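Local coordinates for protein CTP:phosphocholine Cytidylyltransferase (Streptococcus pneumoniae, PDB 1JYK) that catalyses transfer of the cytidylyl group of CTP to phosphocholine, yielding CDP-choline and pyrophosphate, at residues E117-Y122 with W185-A190; E191-F196 with K220-Y225; E44-A49 with K82-Y87. One frame throughout, in Å; residues are numbered along the deposited sequence.

From the N terminus, interaction 3 comes first, closing a 32-residue loop that holds helix 58-68 and strand 74-78 and joining the loop after strand 27-32 to the one after strand 74-78. Interaction 1 then brings residues 117-122 against 185-190 across 62 residues rich in strand and without helix. Interaction 2 follows directly, its 23-residue loop returning to helix 187-201. None nests or crosses. Interactions 1 and 2 share that helix, reach the same sheet and touch, notably W185 on V224 and L118 on I193; interaction 3 lies apart, its centre about 27 Å from that of interaction 1.

Interaction 1. Residues E117-Y122 with W185-A190; sequences ELANSY and WDAPTA
The methyl of A190 is the bump here, and the turn at L118-A119 is the hollow that takes it. A190 CB lies 3.4 Å from A119 N and only 3.5 Å from A119 CA, a tight fit for two carbons, while L118 CG closes the pocket from one side at 3.8 Å. In return A119 CB settles on the first turn of the helix, 3.9 Å from A187 CA. Small residues on both sides let backbone and helix come this close. L118 has CG opposite the backbone N (chi1 -168°), which carries the branch past A190 CB; its CD1 then reaches W185 CD1 at 4.0 Å, the two side chains lying oblique to each other, and its CD2 rests on I193 further along the helix.

Beside the pocket the backbones join. W185 N donates to S121 O at 3.0 Å, the well-angled bond of the three, whereas W185 O draws two weak ones, from N120 N and S121 N. N120 folds its side chain back toward the helix start, where a water donates to N120 OD1 (2.7 Å) and accepts from A187 N. D186 caps the same helix: its OD1 accepts from T189 N at 2.7 Å, nearly along the C-O axis.

With N120 and S121 both facing W185, and L118 to S121 forming a type II turn that leaves N120 with a positive phi, this is a G1 beta bulge, set where antiparallel strands 121-125 and 182-185 of the central sheet meet just before helix 187-201.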
ATOM      1  N   GLU A 117     -12.096   7.328  -4.560  1.00 20.04           N
ATOM      2  CA  GLU A 117     -11.416   7.972  -3.439  1.00 20.14           C
ATOM      3  C   GLU A 117      -9.918   8.096  -3.704  1.00 20.15           C
ATOM      4  O   GLU A 117      -9.183   8.653  -2.893  1.00 19.96           O
ATOM      5  CB  GLU A 117     -11.620   7.151  -2.167  1.00 21.22           C
ATOM      6  CG  GLU A 117     -13.070   6.877  -1.838  1.00 25.92           C
ATOM      7  CD  GLU A 117     -13.682   7.970  -0.983  1.00 29.27           C
ATOM      8  OE1 GLU A 117     -12.980   8.958  -0.676  1.00 31.02           O
ATOM      9  OE2 GLU A 117     -14.867   7.839  -0.611  1.00 33.52           O
ATOM     10  N   LEU A 118      -9.469   7.576  -4.839  1.00 19.82           N
ATOM     11  CA  LEU A 118      -8.051   7.598  -5.170  1.00 19.59           C
ATOM     12  C   LEU A 118      -7.401   8.977  -5.254  1.00 19.70           C
ATOM     13  O   LEU A 118      -6.258   9.153  -4.817  1.00 20.48           O
ATOM     14  CB  LEU A 118      -7.808   6.838  -6.475  1.00 18.76           C
ATOM     15  CG  LEU A 118      -6.341   6.531  -6.802  1.00 18.30           C
ATOM     16  CD1 LEU A 118      -5.670   5.795  -5.645  1.00 17.53           C
ATOM     17  CD2 LEU A 118      -6.293   5.689  -8.063  1.00 17.07           C
ATOM     18  N   ALA A 119      -8.118   9.948  -5.810  1.00 20.19           N
ATOM     19  CA  ALA A 119      -7.590  11.304  -5.965  1.00 20.06           C
ATOM     20  C   ALA A 119      -7.043  11.912  -4.676  1.00 19.70           C
ATOM     21  O   ALA A 119      -7.752  12.006  -3.674  1.00 19.70           O
ATOM     22  CB  ALA A 119      -8.661  12.215  -6.550  1.00 21.87           C
ATOM     23  N   ASN A 120      -5.780  12.332  -4.727  1.00 19.24           N
ATOM     24  CA  ASN A 120      -5.104  12.943  -3.589  1.00 19.93           C
ATOM     25  C   ASN A 120      -5.068  12.022  -2.386  1.00 19.80           C
ATOM     26  O   ASN A 120      -5.219  12.456  -1.241  1.00 20.25           O
ATOM     27  CB  ASN A 120      -5.791  14.252  -3.226  1.00 21.74           C
ATOM     28  CG  ASN A 120      -5.606  15.304  -4.292  1.00 24.06           C
ATOM     29  OD1 ASN A 120      -4.496  15.505  -4.789  1.00 25.06           O
ATOM     30  ND2 ASN A 120      -6.690  15.973  -4.662  1.00 25.96           N
ATOM     31  N   SER A 121      -4.845  10.743  -2.654  1.00 19.06           N
ATOM     32  CA  SER A 121      -4.803   9.752  -1.598  1.00 18.44           C
ATOM     33  C   SER A 121      -3.524   8.924  -1.570  1.00 16.93           C
ATOM     34  O   SER A 121      -2.892   8.678  -2.603  1.00 16.65           O
ATOM     35  CB  SER A 121      -6.006   8.820  -1.742  1.00 19.80           C
ATOM     36  OG  SER A 121      -5.904   7.710  -0.869  1.00 23.68           O
ATOM     37  N   TYR A 122      -3.135   8.519  -0.366  1.00 16.25           N
ATOM     38  CA  TYR A 122      -1.978   7.655  -0.179  1.00 14.97           C
ATOM     39  C   TYR A 122      -2.567   6.253  -0.263  1.00 15.46           C
ATOM     40  O   TYR A 122      -3.726   6.047   0.104  1.00 16.04           O
ATOM     41  CB  TYR A 122      -1.377   7.815   1.224  1.00 14.93           C
ATOM     42  CG  TYR A 122      -0.438   8.980   1.378  1.00 13.35           C
ATOM     43  CD1 TYR A 122       0.927   8.845   1.109  1.00 13.00           C
ATOM     44  CD2 TYR A 122      -0.916  10.230   1.767  1.00 13.15           C
ATOM     45  CE1 TYR A 122       1.788   9.939   1.223  1.00 13.70           C
ATOM     46  CE2 TYR A 122      -0.063  11.325   1.882  1.00 13.13           C
ATOM     47  CZ  TYR A 122       1.283  11.173   1.607  1.00 13.63           C
ATOM     48  OH  TYR A 122       2.107  12.265   1.702  1.00 15.59           O
ATOM     49  N   TRP A 185      -1.173   9.610  -4.854  1.00 14.94           N
ATOM     50  CA  TRP A 185      -1.683   9.892  -6.190  1.00 15.71           C
ATOM     51  C   TRP A 185      -2.447  11.198  -6.264  1.00 16.32           C
ATOM     52  O   TRP A 185      -3.373  11.418  -5.478  1.00 16.19           O
ATOM     53  CB  TRP A 185      -2.561   8.724  -6.639  1.00 13.69           C
ATOM     54  CG  TRP A 185      -1.794   7.470  -6.527  1.00 14.46           C
ATOM     55  CD1 TRP A 185      -1.745   6.629  -5.449  1.00 14.42           C
ATOM     56  CD2 TRP A 185      -0.802   7.007  -7.450  1.00 15.08           C
ATOM     57  NE1 TRP A 185      -0.765   5.680  -5.638  1.00 15.33           N
ATOM     58  CE2 TRP A 185      -0.172   5.886  -6.855  1.00 14.54           C
ATOM     59  CE3 TRP A 185      -0.370   7.435  -8.715  1.00 14.94           C
ATOM     60  CZ2 TRP A 185       0.867   5.190  -7.488  1.00 15.68           C
ATOM     61  CZ3 TRP A 185       0.653   6.744  -9.343  1.00 13.86           C
ATOM     62  CH2 TRP A 185       1.262   5.630  -8.726  1.00 14.53           C
ATOM     63  N   ASP A 186      -2.055  12.067  -7.195  1.00 16.54           N
ATOM     64  CA  ASP A 186      -2.746  13.340  -7.357  1.00 18.46           C
ATOM     65  C   ASP A 186      -4.035  13.128  -8.158  1.00 18.62           C
ATOM     66  O   ASP A 186      -4.264  12.044  -8.708  1.00 17.86           O
ATOM     67  CB  ASP A 186      -1.844  14.389  -8.030  1.00 19.83           C
ATOM     68  CG  ASP A 186      -1.366  13.965  -9.399  1.00 19.80           C
ATOM     69  OD1 ASP A 186      -2.127  13.306 -10.127  1.00 19.78           O
ATOM     70  OD2 ASP A 186      -0.216  14.296  -9.747  1.00 22.58           O
ATOM     71  N   ALA A 187      -4.880  14.157  -8.203  1.00 19.24           N
ATOM     72  CA  ALA A 187      -6.168  14.077  -8.890  1.00 20.26           C
ATOM     73  C   ALA A 187      -6.078  13.749 -10.385  1.00 21.58           C
ATOM     74  O   ALA A 187      -6.750  12.840 -10.869  1.00 21.78           O
ATOM     75  CB  ALA A 187      -6.944  15.366  -8.670  1.00 18.93           C
ATOM     76  N   PRO A 188      -5.266  14.499 -11.144  1.00 22.12           N
ATOM     77  CA  PRO A 188      -5.167  14.192 -12.573  1.00 22.10           C
ATOM     78  C   PRO A 188      -4.731  12.749 -12.841  1.00 21.75           C
ATOM     79  O   PRO A 188      -5.253  12.093 -13.747  1.00 22.48           O
ATOM     80  CB  PRO A 188      -4.144  15.200 -13.090  1.00 22.70           C
ATOM     81  CG  PRO A 188      -4.165  16.308 -12.097  1.00 22.99           C
ATOM     82  CD  PRO A 188      -4.447  15.666 -10.777  1.00 22.42           C
ATOM     83  N   THR A 189      -3.770  12.258 -12.056  1.00 20.15           N
ATOM     84  CA  THR A 189      -3.271  10.895 -12.232  1.00 18.89           C
ATOM     85  C   THR A 189      -4.326   9.861 -11.839  1.00 18.19           C
ATOM     86  O   THR A 189      -4.536   8.876 -12.554  1.00 17.50           O
ATOM     87  CB  THR A 189      -1.995  10.641 -11.395  1.00 18.09           C
ATOM     88  OG1 THR A 189      -1.044  11.683 -11.636  1.00 18.64           O
ATOM     89  CG2 THR A 189      -1.369   9.307 -11.775  1.00 16.89           C
ATOM     90  N   ALA A 190      -4.987  10.096 -10.706  1.00 17.84           N
ATOM     91  CA  ALA A 190      -6.021   9.191 -10.206  1.00 18.15           C
ATOM     92  C   ALA A 190      -7.165   9.059 -11.212  1.00 18.41           C
ATOM     93  O   ALA A 190      -7.749   7.981 -11.376  1.00 18.17           O
ATOM     94  CB  ALA A 190      -6.558   9.706  -8.873  1.00 16.78           C
TER
HETATM   95  O   HOH W   1      -4.254  16.993  -7.084  1.00 37.31           O

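Interaction 2. Residues E191-F196 with K220-Y225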
ATOM      1  N   GLU A 191      -7.484  10.165 -11.878  1.00 19.79           N
ATOM      2  CA  GLU A 191      -8.557  10.175 -12.860  1.00 21.53           C
ATOM      3  C   GLU A 191      -8.217   9.206 -13.987  1.00 21.70           C
ATOM      4  O   GLU A 191      -9.054   8.412 -14.413  1.00 22.26           O
ATOM      5  CB  GLU A 191      -8.740  11.585 -13.409  1.00 24.62           C
ATOM      6  CG  GLU A 191      -9.976  11.751 -14.251  1.00 32.25           C
ATOM      7  CD  GLU A 191     -10.021  13.097 -14.943  1.00 37.81           C
ATOM      8  OE1 GLU A 191      -8.980  13.518 -15.490  1.00 41.39           O
ATOM      9  OE2 GLU A 191     -11.096  13.734 -14.939  1.00 40.64           O
ATOM     10  N   LYS A 192      -6.977   9.261 -14.463  1.00 21.32           N
ATOM     11  CA  LYS A 192      -6.544   8.369 -15.531  1.00 21.36           C
ATOM     12  C   LYS A 192      -6.573   6.927 -15.048  1.00 18.96           C
ATOM     13  O   LYS A 192      -7.038   6.036 -15.754  1.00 19.03           O
ATOM     14  CB  LYS A 192      -5.127   8.727 -15.989  1.00 23.45           C
ATOM     15  CG  LYS A 192      -5.043  10.051 -16.730  1.00 27.07           C
ATOM     16  CD  LYS A 192      -3.704  10.209 -17.428  1.00 30.43           C
ATOM     17  CE  LYS A 192      -3.878  10.820 -18.804  1.00 31.32           C
ATOM     18  NZ  LYS A 192      -2.579  11.270 -19.368  1.00 32.39           N
ATOM     19  N   ILE A 193      -6.071   6.696 -13.841  1.00 17.23           N
ATOM     20  CA  ILE A 193      -6.047   5.349 -13.293  1.00 16.82           C
ATOM     21  C   ILE A 193      -7.463   4.767 -13.122  1.00 16.88           C
ATOM     22  O   ILE A 193      -7.675   3.575 -13.348  1.00 16.01           O
ATOM     23  CB  ILE A 193      -5.293   5.325 -11.942  1.00 15.98           C
ATOM     24  CG1 ILE A 193      -3.797   5.502 -12.198  1.00 13.86           C
ATOM     25  CG2 ILE A 193      -5.545   4.011 -11.201  1.00 13.79           C
ATOM     26  CD1 ILE A 193      -3.000   5.920 -10.966  1.00 15.73           C
ATOM     27  N   VAL A 194      -8.432   5.596 -12.737  1.00 16.95           N
ATOM     28  CA  VAL A 194      -9.792   5.095 -12.553  1.00 18.08           C
ATOM     29  C   VAL A 194     -10.354   4.622 -13.895  1.00 18.41           C
ATOM     30  O   VAL A 194     -11.047   3.605 -13.967  1.00 17.77           O
ATOM     31  CB  VAL A 194     -10.732   6.168 -11.944  1.00 18.28           C
ATOM     32  CG1 VAL A 194     -12.182   5.694 -12.010  1.00 18.11           C
ATOM     33  CG2 VAL A 194     -10.338   6.445 -10.491  1.00 18.32           C
ATOM     34  N   SER A 195     -10.046   5.357 -14.956  1.00 19.02           N
ATOM     35  CA  SER A 195     -10.521   4.973 -16.276  1.00 19.83           C
ATOM     36  C   SER A 195      -9.898   3.626 -16.665  1.00 18.71           C
ATOM     37  O   SER A 195     -10.556   2.777 -17.277  1.00 17.39           O
ATOM     38  CB  SER A 195     -10.167   6.056 -17.298  1.00 19.95           C
ATOM     39  OG  SER A 195      -8.820   5.942 -17.717  1.00 23.70           O
ATOM     40  N   PHE A 196      -8.633   3.426 -16.302  1.00 19.00           N
ATOM     41  CA  PHE A 196      -7.950   2.169 -16.598  1.00 18.50           C
ATOM     42  C   PHE A 196      -8.576   1.058 -15.760  1.00 17.77           C
ATOM     43  O   PHE A 196      -8.707  -0.085 -16.210  1.00 17.34           O
ATOM     44  CB  PHE A 196      -6.455   2.262 -16.258  1.00 17.97           C
ATOM     45  CG  PHE A 196      -5.720   3.325 -17.020  1.00 19.90           C
ATOM     46  CD1 PHE A 196      -4.616   3.958 -16.456  1.00 20.17           C
ATOM     47  CD2 PHE A 196      -6.131   3.705 -18.297  1.00 20.74           C
ATOM     48  CE1 PHE A 196      -3.928   4.956 -17.151  1.00 20.54           C
ATOM     49  CE2 PHE A 196      -5.453   4.700 -18.999  1.00 20.66           C
ATOM     50  CZ  PHE A 196      -4.349   5.328 -18.423  1.00 22.03           C
ATOM     51  N   LYS A 220       3.215   4.921 -19.513  1.00 24.78           N
ATOM     52  CA  LYS A 220       3.451   5.923 -20.550  1.00 25.94           C
ATOM     53  C   LYS A 220       2.410   7.039 -20.560  1.00 25.48           C
ATOM     54  O   LYS A 220       2.628   8.090 -21.163  1.00 25.83           O
ATOM     55  CB  LYS A 220       3.498   5.250 -21.929  1.00 28.69           C
ATOM     56  CG  LYS A 220       3.459   3.711 -21.893  1.00 33.34           C
ATOM     57  CD  LYS A 220       2.197   3.185 -21.200  1.00 34.35           C
ATOM     58  CE  LYS A 220       2.227   1.677 -20.965  1.00 35.64           C
ATOM     59  NZ  LYS A 220       3.549   1.135 -20.542  1.00 39.83           N
ATOM     60  N   GLU A 221       1.285   6.820 -19.888  1.00 25.59           N
ATOM     61  CA  GLU A 221       0.219   7.823 -19.828  1.00 26.63           C
ATOM     62  C   GLU A 221       0.169   8.558 -18.494  1.00 24.98           C
ATOM     63  O   GLU A 221      -0.608   9.500 -18.332  1.00 24.64           O
ATOM     64  CB  GLU A 221      -1.146   7.167 -20.039  1.00 29.55           C
ATOM     65  CG  GLU A 221      -1.178   6.138 -21.132  1.00 36.39           C
ATOM     66  CD  GLU A 221      -1.056   6.773 -22.488  1.00 40.39           C
ATOM     67  OE1 GLU A 221      -1.599   7.886 -22.662  1.00 42.60           O
ATOM     68  OE2 GLU A 221      -0.416   6.162 -23.373  1.00 44.15           O
ATOM     69  N   LEU A 222       0.988   8.131 -17.541  1.00 23.32           N
ATOM     70  CA  LEU A 222       0.963   8.736 -16.222  1.00 21.76           C
ATOM     71  C   LEU A 222       2.242   9.439 -15.821  1.00 21.90           C
ATOM     72  O   LEU A 222       3.330   9.078 -16.260  1.00 22.72           O
ATOM     73  CB  LEU A 222       0.623   7.666 -15.182  1.00 20.96           C
ATOM     74  CG  LEU A 222      -0.604   6.798 -15.481  1.00 21.01           C
ATOM     75  CD1 LEU A 222      -0.588   5.545 -14.607  1.00 20.95           C
ATOM     76  CD2 LEU A 222      -1.866   7.613 -15.257  1.00 19.09           C
ATOM     77  N   ASP A 223       2.093  10.457 -14.982  1.00 21.65           N
ATOM     78  CA  ASP A 223       3.224  11.220 -14.471  1.00 21.78           C
ATOM     79  C   ASP A 223       3.355  10.862 -12.992  1.00 21.87           C
ATOM     80  O   ASP A 223       2.556  11.311 -12.163  1.00 22.40           O
ATOM     81  CB  ASP A 223       2.977  12.724 -14.619  1.00 22.68           C
ATOM     82  CG  ASP A 223       2.966  13.174 -16.070  1.00 26.02           C
ATOM     83  OD1 ASP A 223       3.498  12.448 -16.936  1.00 27.03           O
ATOM     84  OD2 ASP A 223       2.420  14.259 -16.343  1.00 28.81           O
ATOM     85  N   VAL A 224       4.349  10.038 -12.680  1.00 19.94           N
ATOM     86  CA  VAL A 224       4.597   9.606 -11.308  1.00 18.92           C
ATOM     87  C   VAL A 224       6.070   9.819 -11.001  1.00 18.07           C
ATOM     88  O   VAL A 224       6.929   9.637 -11.863  1.00 17.77           O
ATOM     89  CB  VAL A 224       4.268   8.111 -11.111  1.00 18.34           C
ATOM     90  CG1 VAL A 224       4.047   7.820  -9.620  1.00 16.28           C
ATOM     91  CG2 VAL A 224       3.044   7.732 -11.947  1.00 18.47           C
ATOM     92  N   TYR A 225       6.361  10.194  -9.767  1.00 16.83           N
ATOM     93  CA  TYR A 225       7.730  10.452  -9.382  1.00 17.56           C
ATOM     94  C   TYR A 225       8.194   9.563  -8.252  1.00 17.22           C
ATOM     95  O   TYR A 225       7.387   8.953  -7.561  1.00 18.61           O
ATOM     96  CB  TYR A 225       7.872  11.923  -9.016  1.00 17.87           C
ATOM     97  CG  TYR A 225       7.577  12.805 -10.192  1.00 20.95           C
ATOM     98  CD1 TYR A 225       6.264  13.071 -10.574  1.00 20.66           C
ATOM     99  CD2 TYR A 225       8.612  13.344 -10.958  1.00 22.02           C
ATOM    100  CE1 TYR A 225       5.991  13.853 -11.688  1.00 22.57           C
ATOM    101  CE2 TYR A 225       8.347  14.125 -12.072  1.00 22.64           C
ATOM    102  CZ  TYR A 225       7.038  14.375 -12.429  1.00 23.02           C
ATOM    103  OH  TYR A 225       6.778  15.162 -13.521  1.00 27.95           O
TER
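L222 pushes both its methyls at one side of helix 187-201, and three helix residues shape the seat. CD2 comes within 3.5 Å of K192 CB and meets the F196 ring at its edge, 3.9 Å from CE1; CD1 lies on I193 CG1 at 4.0 Å, the two side chains crossing at about a right angle. I193 can offer CG1 because that branch stands opposite the carbonyl carbon while CG2 takes the place opposite the backbone N. L222 leads from the short 3-10 segment at 220-221 into strand 224-228, which pairs in parallel with 142-149, so the contact lays the helix against the approach to a strand of the mixed sheet of this alpha/beta fold; V215 of helix 213-216 also touches both I193 and L222.

K192 slides past L222 in the opposite direction. A bend at its third torsion (chi3 139°) turns NZ onto E221 O, a 2.8 Å hydrogen bond in the carbonyl plane. The F196 ring lies back over its own helix: K192 O sits 3.2 Å above the ring centre while accepting from S195 OG and F196 N. At the ring edge, F196 CZ touches E221 CB at 4.0 Å.

Interaction 3. Residues E44-A49 with K82-Y87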
ATOM      1  N   GLU A  44      -2.855 -17.105  11.028  1.00 16.59           N
ATOM      2  CA  GLU A  44      -3.816 -18.186  11.133  1.00 20.08           C
ATOM      3  C   GLU A  44      -5.124 -17.694  11.769  1.00 19.43           C
ATOM      4  O   GLU A  44      -6.215 -18.061  11.323  1.00 18.26           O
ATOM      5  CB  GLU A  44      -3.229 -19.331  11.956  1.00 25.00           C
ATOM      6  CG  GLU A  44      -4.248 -20.389  12.299  1.00 36.31           C
ATOM      7  CD  GLU A  44      -3.624 -21.654  12.835  1.00 41.71           C
ATOM      8  OE1 GLU A  44      -4.228 -22.732  12.634  1.00 46.05           O
ATOM      9  OE2 GLU A  44      -2.538 -21.565  13.453  1.00 45.47           O
ATOM     10  N   ASN A  45      -5.011 -16.857  12.799  1.00 18.54           N
ATOM     11  CA  ASN A  45      -6.183 -16.325  13.495  1.00 18.09           C
ATOM     12  C   ASN A  45      -6.133 -14.818  13.638  1.00 17.79           C
ATOM     13  O   ASN A  45      -6.951 -14.234  14.346  1.00 18.53           O
ATOM     14  CB  ASN A  45      -6.298 -16.930  14.890  1.00 19.68           C
ATOM     15  CG  ASN A  45      -6.594 -18.404  14.856  1.00 22.72           C
ATOM     16  OD1 ASN A  45      -5.711 -19.215  14.570  1.00 26.18           O
ATOM     17  ND2 ASN A  45      -7.840 -18.767  15.146  1.00 22.89           N
ATOM     18  N   THR A  46      -5.168 -14.190  12.983  1.00 16.99           N
ATOM     19  CA  THR A  46      -5.029 -12.745  13.054  1.00 15.68           C
ATOM     20  C   THR A  46      -4.760 -12.177  11.678  1.00 16.16           C
ATOM     21  O   THR A  46      -3.899 -12.678  10.958  1.00 17.31           O
ATOM     22  CB  THR A  46      -3.855 -12.340  13.951  1.00 13.69           C
ATOM     23  OG1 THR A  46      -4.015 -12.928  15.240  1.00 15.46           O
ATOM     24  CG2 THR A  46      -3.782 -10.825  14.083  1.00 14.44           C
ATOM     25  N   PRO A  47      -5.515 -11.140  11.278  1.00 16.59           N
ATOM     26  CA  PRO A  47      -5.261 -10.566   9.953  1.00 16.80           C
ATOM     27  C   PRO A  47      -3.865  -9.929  10.015  1.00 16.97           C
ATOM     28  O   PRO A  47      -3.461  -9.417  11.063  1.00 17.13           O
ATOM     29  CB  PRO A  47      -6.384  -9.543   9.781  1.00 17.76           C
ATOM     30  CG  PRO A  47      -6.846  -9.239  11.175  1.00 15.07           C
ATOM     31  CD  PRO A  47      -6.619 -10.469  11.984  1.00 14.70           C
ATOM     32  N   LYS A  48      -3.124  -9.959   8.915  1.00 16.51           N
ATOM     33  CA  LYS A  48      -1.776  -9.415   8.952  1.00 16.73           C
ATOM     34  C   LYS A  48      -1.668  -7.954   9.387  1.00 15.73           C
ATOM     35  O   LYS A  48      -0.673  -7.573  10.004  1.00 15.91           O
ATOM     36  CB  LYS A  48      -1.068  -9.638   7.609  1.00 18.46           C
ATOM     37  CG  LYS A  48      -1.582  -8.825   6.466  1.00 23.04           C
ATOM     38  CD  LYS A  48      -0.999  -9.339   5.163  1.00 27.60           C
ATOM     39  CE  LYS A  48      -1.493  -8.515   3.990  1.00 29.94           C
ATOM     40  NZ  LYS A  48      -0.608  -8.672   2.809  1.00 32.63           N
ATOM     41  N   ALA A  49      -2.681  -7.142   9.094  1.00 14.73           N
ATOM     42  CA  ALA A  49      -2.647  -5.730   9.486  1.00 15.15           C
ATOM     43  C   ALA A  49      -2.720  -5.577  11.002  1.00 14.52           C
ATOM     44  O   ALA A  49      -2.333  -4.539  11.552  1.00 13.74           O
ATOM     45  CB  ALA A  49      -3.804  -4.963   8.836  1.00 13.13           C
ATOM     46  N   LYS A  82     -12.229  -9.622   9.117  1.00 15.72           N
ATOM     47  CA  LYS A  82     -12.580  -8.211   9.215  1.00 16.62           C
ATOM     48  C   LYS A  82     -13.163  -7.737  10.544  1.00 16.81           C
ATOM     49  O   LYS A  82     -12.985  -6.572  10.917  1.00 15.87           O
ATOM     50  CB  LYS A  82     -13.532  -7.834   8.080  1.00 17.37           C
ATOM     51  CG  LYS A  82     -14.910  -8.434   8.203  1.00 19.68           C
ATOM     52  CD  LYS A  82     -15.788  -8.000   7.040  1.00 23.05           C
ATOM     53  CE  LYS A  82     -17.213  -8.469   7.231  1.00 23.61           C
ATOM     54  NZ  LYS A  82     -17.262  -9.951   7.272  1.00 25.74           N
ATOM     55  N   GLU A  83     -13.843  -8.625  11.266  1.00 16.88           N
ATOM     56  CA  GLU A  83     -14.446  -8.235  12.538  1.00 18.64           C
ATOM     57  C   GLU A  83     -13.423  -7.767  13.579  1.00 17.14           C
ATOM     58  O   GLU A  83     -13.770  -7.078  14.537  1.00 16.97           O
ATOM     59  CB  GLU A  83     -15.297  -9.382  13.104  1.00 20.53           C
ATOM     60  CG  GLU A  83     -14.528 -10.661  13.414  1.00 26.85           C
ATOM     61  CD  GLU A  83     -14.270 -11.530  12.183  1.00 28.74           C
ATOM     62  OE1 GLU A  83     -14.872 -11.271  11.113  1.00 27.99           O
ATOM     63  OE2 GLU A  83     -13.458 -12.475  12.293  1.00 30.83           O
ATOM     64  N   GLN A  84     -12.158  -8.122  13.386  1.00 15.37           N
ATOM     65  CA  GLN A  84     -11.132  -7.703  14.330  1.00 15.50           C
ATOM     66  C   GLN A  84     -10.763  -6.235  14.143  1.00 14.54           C
ATOM     67  O   GLN A  84     -10.131  -5.636  15.012  1.00 15.05           O
ATOM     68  CB  GLN A  84      -9.891  -8.593  14.195  1.00 15.28           C
ATOM     69  CG  GLN A  84     -10.144 -10.028  14.678  1.00 15.04           C
ATOM     70  CD  GLN A  84      -8.888 -10.877  14.756  1.00 15.81           C
ATOM     71  OE1 GLN A  84      -7.804 -10.385  15.080  1.00 16.16           O
ATOM     72  NE2 GLN A  84      -9.032 -12.166  14.465  1.00 15.89           N
ATOM     73  N   PHE A  85     -11.178  -5.654  13.017  1.00 14.67           N
ATOM     74  CA  PHE A  85     -10.890  -4.246  12.707  1.00 14.45           C
ATOM     75  C   PHE A  85     -11.931  -3.256  13.247  1.00 14.90           C
ATOM     76  O   PHE A  85     -11.679  -2.054  13.302  1.00 16.88           O
ATOM     77  CB  PHE A  85     -10.813  -4.039  11.191  1.00 13.38           C
ATOM     78  CG  PHE A  85      -9.610  -4.666  10.541  1.00 13.31           C
ATOM     79  CD1 PHE A  85      -8.473  -3.908  10.264  1.00 14.32           C
ATOM     80  CD2 PHE A  85      -9.621  -6.010  10.183  1.00 13.64           C
ATOM     81  CE1 PHE A  85      -7.362  -4.484   9.639  1.00 13.24           C
ATOM     82  CE2 PHE A  85      -8.515  -6.593   9.557  1.00 13.83           C
ATOM     83  CZ  PHE A  85      -7.386  -5.826   9.287  1.00 13.35           C
ATOM     84  N   ASP A  86     -13.100  -3.752  13.633  1.00 14.98           N
ATOM     85  CA  ASP A  86     -14.175  -2.884  14.103  1.00 15.17           C
ATOM     86  C   ASP A  86     -13.810  -1.823  15.128  1.00 14.46           C
ATOM     87  O   ASP A  86     -14.215  -0.662  14.992  1.00 14.63           O
ATOM     88  CB  ASP A  86     -15.324  -3.733  14.635  1.00 18.21           C
ATOM     89  CG  ASP A  86     -16.118  -4.389  13.519  1.00 20.95           C
ATOM     90  OD1 ASP A  86     -16.204  -3.806  12.416  1.00 22.67           O
ATOM     91  OD2 ASP A  86     -16.653  -5.491  13.744  1.00 24.80           O
ATOM     92  N   TYR A  87     -13.051  -2.207  16.148  1.00 14.54           N
ATOM     93  CA  TYR A  87     -12.653  -1.266  17.200  1.00 14.22           C
ATOM     94  C   TYR A  87     -11.936  -0.005  16.698  1.00 14.03           C
ATOM     95  O   TYR A  87     -11.917   1.015  17.385  1.00 13.01           O
ATOM     96  CB  TYR A  87     -11.757  -1.973  18.229  1.00 14.12           C
ATOM     97  CG  TYR A  87     -10.300  -2.093  17.812  1.00 13.39           C
ATOM     98  CD1 TYR A  87      -9.311  -1.317  18.423  1.00 12.62           C
ATOM     99  CD2 TYR A  87      -9.912  -2.987  16.805  1.00 13.05           C
ATOM    100  CE1 TYR A  87      -7.970  -1.425  18.045  1.00 14.01           C
ATOM    101  CE2 TYR A  87      -8.578  -3.103  16.420  1.00 13.46           C
ATOM    102  CZ  TYR A  87      -7.611  -2.323  17.042  1.00 14.17           C
ATOM    103  OH  TYR A  87      -6.289  -2.444  16.661  1.00 15.06           O
TER
HETATM  104  O   HOH W   2      -6.152 -12.090  16.526  1.00 20.38           O
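Q84 reaches across to N45 and P47, and with them to the signature loop of the nucleotidyltransferase family, the glycine-rich stretch after strand 27-32 that ends in the Pro-Lys pair P47-K48. Its path illustrates how one extended side chain can serve a proline and a peptide carbonyl at once. Q84 CB, at the root, stands off, 4.3 Å from P47 CG. Q84 CG passes 4.5 Å from P47 CD and carries the chain onward, almost straight (chi2 -171°), and the amide carbon CD then arrives 3.6 Å from P47 CD. There the group divides. OE1 leans over the proline, 3.3 Å from P47 CD, and accepts from a water at 2.8 Å; NE2 donates to N45 O at 2.9 Å. That bond is nearly straight at 167° and lies within 2° of the plane of the Q84 amide, although the donor is tilted out of the plane of the N45 carbonyl. The water is shared as well with T46 OG1, from which it accepts, and it donates to N45 O, so the carbonyl is gripped twice and the amide is fixed in its rotation by partners at both of its polar atoms.

F85, the next residue, makes the apolar half of the contact. Its ring slides past P47, whose CG approaches CE2 to 3.5 Å at an oblique tilt, and it also touches A32 of strand 27-32 and L96 of strand 95-98. The loop before helix 87-92 is thereby fitted to the signature loop, while K48, pointing away from this contact, forms a salt bridge with D127. At the edge of the F85 ring, near its plane, A49 CB lies 3.7 Å from CE1.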